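Local coordinates for beta-galactosidase BgaB (Bifidobacterium adolescentis, PDB 5VYM), which hydrolyses terminal non-reducing beta-D-galactose residues from beta-galactosides and is highly active on Gal(beta1-4)Gal and oligosaccharides that contain it, at residues L72-T77 with H104-G109. Numbering follows the deposited sequence.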
ATOM      1  N   LEU B  72     -16.112  -0.838  -1.295  1.00 33.30           N
ATOM      2  CA  LEU B  72     -15.012  -1.162  -0.395  1.00 30.52           C
ATOM      3  C   LEU B  72     -14.729   0.054   0.468  1.00 34.12           C
ATOM      4  O   LEU B  72     -14.313   1.098  -0.043  1.00 37.91           O
ATOM      5  CB  LEU B  72     -13.754  -1.572  -1.164  1.00 33.57           C
ATOM      6  CG  LEU B  72     -13.481  -3.068  -1.326  1.00 42.50           C
ATOM      7  CD1 LEU B  72     -12.082  -3.288  -1.880  1.00 38.41           C
ATOM      8  CD2 LEU B  72     -13.661  -3.800  -0.005  1.00 43.58           C
ATOM      9  N   SER B  73     -14.966  -0.077   1.769  1.00 33.95           N
ATOM     10  CA  SER B  73     -14.611   0.982   2.695  1.00 34.16           C
ATOM     11  C   SER B  73     -13.092   1.079   2.818  1.00 37.13           C
ATOM     12  O   SER B  73     -12.346   0.191   2.395  1.00 36.93           O
ATOM     13  CB  SER B  73     -15.242   0.730   4.064  1.00 35.16           C
ATOM     14  OG  SER B  73     -14.818  -0.514   4.595  1.00 41.61           O
ATOM     15  N   ALA B  74     -12.632   2.187   3.401  1.00 36.19           N
ATOM     16  CA  ALA B  74     -11.206   2.325   3.673  1.00 38.88           C
ATOM     17  C   ALA B  74     -10.732   1.259   4.653  1.00 36.36           C
ATOM     18  O   ALA B  74      -9.651   0.683   4.483  1.00 35.81           O
ATOM     19  CB  ALA B  74     -10.902   3.723   4.208  1.00 23.63           C
ATOM     20  N   ALA B  75     -11.541   0.971   5.676  1.00 28.32           N
ATOM     21  CA  ALA B  75     -11.154  -0.021   6.673  1.00 26.70           C
ATOM     22  C   ALA B  75     -11.050  -1.411   6.060  1.00 36.04           C
ATOM     23  O   ALA B  75     -10.171  -2.196   6.431  1.00 41.32           O
ATOM     24  CB  ALA B  75     -12.151  -0.017   7.830  1.00 25.56           C
ATOM     25  N   ASP B  76     -11.937  -1.736   5.117  1.00 35.94           N
ATOM     26  CA  ASP B  76     -11.881  -3.050   4.486  1.00 38.31           C
ATOM     27  C   ASP B  76     -10.704  -3.153   3.523  1.00 35.91           C
ATOM     28  O   ASP B  76     -10.076  -4.214   3.416  1.00 27.91           O
ATOM     29  CB  ASP B  76     -13.199  -3.352   3.772  1.00 38.61           C
ATOM     30  CG  ASP B  76     -14.302  -3.760   4.734  1.00 48.63           C
ATOM     31  OD1 ASP B  76     -13.981  -4.191   5.863  1.00 47.71           O
ATOM     32  OD2 ASP B  76     -15.489  -3.659   4.360  1.00 53.30           O
ATOM     33  N   THR B  77     -10.390  -2.068   2.812  1.00 36.02           N
ATOM     34  CA  THR B  77      -9.181  -2.057   1.993  1.00 34.55           C
ATOM     35  C   THR B  77      -7.942  -2.229   2.863  1.00 41.12           C
ATOM     36  O   THR B  77      -6.983  -2.904   2.470  1.00 39.42           O
ATOM     37  CB  THR B  77      -9.101  -0.759   1.185  1.00 27.42           C
ATOM     38  OG1 THR B  77     -10.314  -0.576   0.447  1.00 40.20           O
ATOM     39  CG2 THR B  77      -7.937  -0.809   0.209  1.00 24.94           C
ATOM     40  N   HIS B 104     -20.042   6.813  -2.423  1.00 35.20           N
ATOM     41  CA  HIS B 104     -19.378   7.842  -3.208  1.00 36.72           C
ATOM     42  C   HIS B 104     -18.259   7.203  -4.019  1.00 37.95           C
ATOM     43  O   HIS B 104     -17.563   6.306  -3.533  1.00 38.61           O
ATOM     44  CB  HIS B 104     -18.800   8.945  -2.317  1.00 39.25           C
ATOM     45  CG  HIS B 104     -19.835   9.811  -1.671  1.00 50.60           C
ATOM     46  ND1 HIS B 104     -20.582  10.730  -2.377  1.00 54.76           N
ATOM     47  CD2 HIS B 104     -20.237   9.911  -0.382  1.00 54.69           C
ATOM     48  CE1 HIS B 104     -21.406  11.351  -1.553  1.00 56.98           C
ATOM     49  NE2 HIS B 104     -21.216  10.873  -0.336  1.00 57.31           N
ATOM     50  N   THR B 105     -18.087   7.668  -5.254  1.00 40.37           N
ATOM     51  CA  THR B 105     -17.032   7.136  -6.106  1.00 34.00           C
ATOM     52  C   THR B 105     -15.662   7.448  -5.516  1.00 40.99           C
ATOM     53  O   THR B 105     -15.369   8.596  -5.167  1.00 42.68           O
ATOM     54  CB  THR B 105     -17.142   7.723  -7.513  1.00 28.80           C
ATOM     55  OG1 THR B 105     -18.383   7.320  -8.107  1.00 43.64           O
ATOM     56  CG2 THR B 105     -15.994   7.240  -8.384  1.00 27.67           C
ATOM     57  N   TRP B 106     -14.825   6.416  -5.394  1.00 39.39           N
ATOM     58  CA  TRP B 106     -13.447   6.623  -4.967  1.00 33.06           C
ATOM     59  C   TRP B 106     -12.712   7.492  -5.979  1.00 41.06           C
ATOM     60  O   TRP B 106     -12.681   7.186  -7.175  1.00 39.85           O
ATOM     61  CB  TRP B 106     -12.722   5.287  -4.806  1.00 31.50           C
ATOM     62  CG  TRP B 106     -12.905   4.625  -3.474  1.00 38.21           C
ATOM     63  CD1 TRP B 106     -13.651   3.515  -3.208  1.00 40.93           C
ATOM     64  CD2 TRP B 106     -12.314   5.020  -2.228  1.00 40.67           C
ATOM     65  NE1 TRP B 106     -13.568   3.197  -1.874  1.00 40.54           N
ATOM     66  CE2 TRP B 106     -12.754   4.105  -1.249  1.00 42.76           C
ATOM     67  CE3 TRP B 106     -11.461   6.061  -1.844  1.00 35.80           C
ATOM     68  CZ2 TRP B 106     -12.371   4.199   0.088  1.00 38.52           C
ATOM     69  CZ3 TRP B 106     -11.081   6.151  -0.515  1.00 30.70           C
ATOM     70  CH2 TRP B 106     -11.536   5.227   0.434  1.00 34.48           C
ATOM     71  N   LEU B 107     -12.117   8.576  -5.493  1.00 38.12           N
ATOM     72  CA  LEU B 107     -11.404   9.524  -6.336  1.00 39.43           C
ATOM     73  C   LEU B 107      -9.904   9.261  -6.286  1.00 35.52           C
ATOM     74  O   LEU B 107      -9.389   8.676  -5.331  1.00 43.16           O
ATOM     75  CB  LEU B 107     -11.689  10.961  -5.897  1.00 42.52           C
ATOM     76  CG  LEU B 107     -13.155  11.385  -5.814  1.00 44.61           C
ATOM     77  CD1 LEU B 107     -13.260  12.754  -5.166  1.00 43.26           C
ATOM     78  CD2 LEU B 107     -13.796  11.382  -7.193  1.00 25.61           C
ATOM     79  N   GLY B 108      -9.205   9.691  -7.336  1.00 36.56           N
ATOM     80  CA  GLY B 108      -7.755   9.637  -7.381  1.00 36.93           C
ATOM     81  C   GLY B 108      -7.154   8.597  -8.309  1.00 41.13           C
ATOM     82  O   GLY B 108      -5.924   8.496  -8.375  1.00 45.11           O
ATOM     83  N   GLY B 109      -7.962   7.823  -9.034  1.00 38.53           N
ATOM     84  CA  GLY B 109      -7.416   6.827  -9.941  1.00 34.70           C
ATOM     85  C   GLY B 109      -8.117   5.482  -9.870  1.00 38.52           C
ATOM     86  O   GLY B 109      -9.038   5.297  -9.068  1.00 40.25           O
TER
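Trp106 reaches across to Leu72 because, with chi1 at -85°, its indole is thrown to the far side of the CA-CB bond from the carbonyl carbon, while chi2 of 108° turns the ring so that its NE1 edge meets the turn that opens helix 74-85. The setting is the parallel four-stranded alpha/beta part of the trimerisation domain, the piece of this family 42 galactosidase that the chain holds. Segment 72-77 leads from strand 63-66 into the helix; segment 104-109 belongs to the long loop between strand 89-93 and helix 117-122, and only the Trp106 side chain bridges the two.

One hydrogen bond carries the contact. NE1 of Trp106 gives its hydrogen to O of Leu72 at 2.9 Å, with an N-H...O angle of 156°. The acceptor sits almost in the indole plane, and the donor lies nearly in line with the carbonyl bond, a geometry that favours this rotation of the indole.

Farther along the same edge, CZ2 of Trp106 lies 3.9 Å from N of Ala74, and CH2 packs against CB of Ala74 at 4.1 Å, a small apolar touch at the helix start. Leu72 also makes backbone hydrogen bonds with Ile99, and Trp106 with Leu98, so adjacent residues of the long loop pair with both segments.

Ser73 is the N-cap of the helix. Its OG accepts from N of Asp76 at 3.2 Å, and Asp76 OD1 forms a salt bridge with Arg79 one turn on. The carbonyl of Ser73 takes two hydrogen bonds from Thr77, one from each side of the carbonyl plane: the backbone bond from N of Thr77 to O of Ser73 is 3.0 Å long, and OG1 of Thr77 donates to that same oxygen at 2.9 Å.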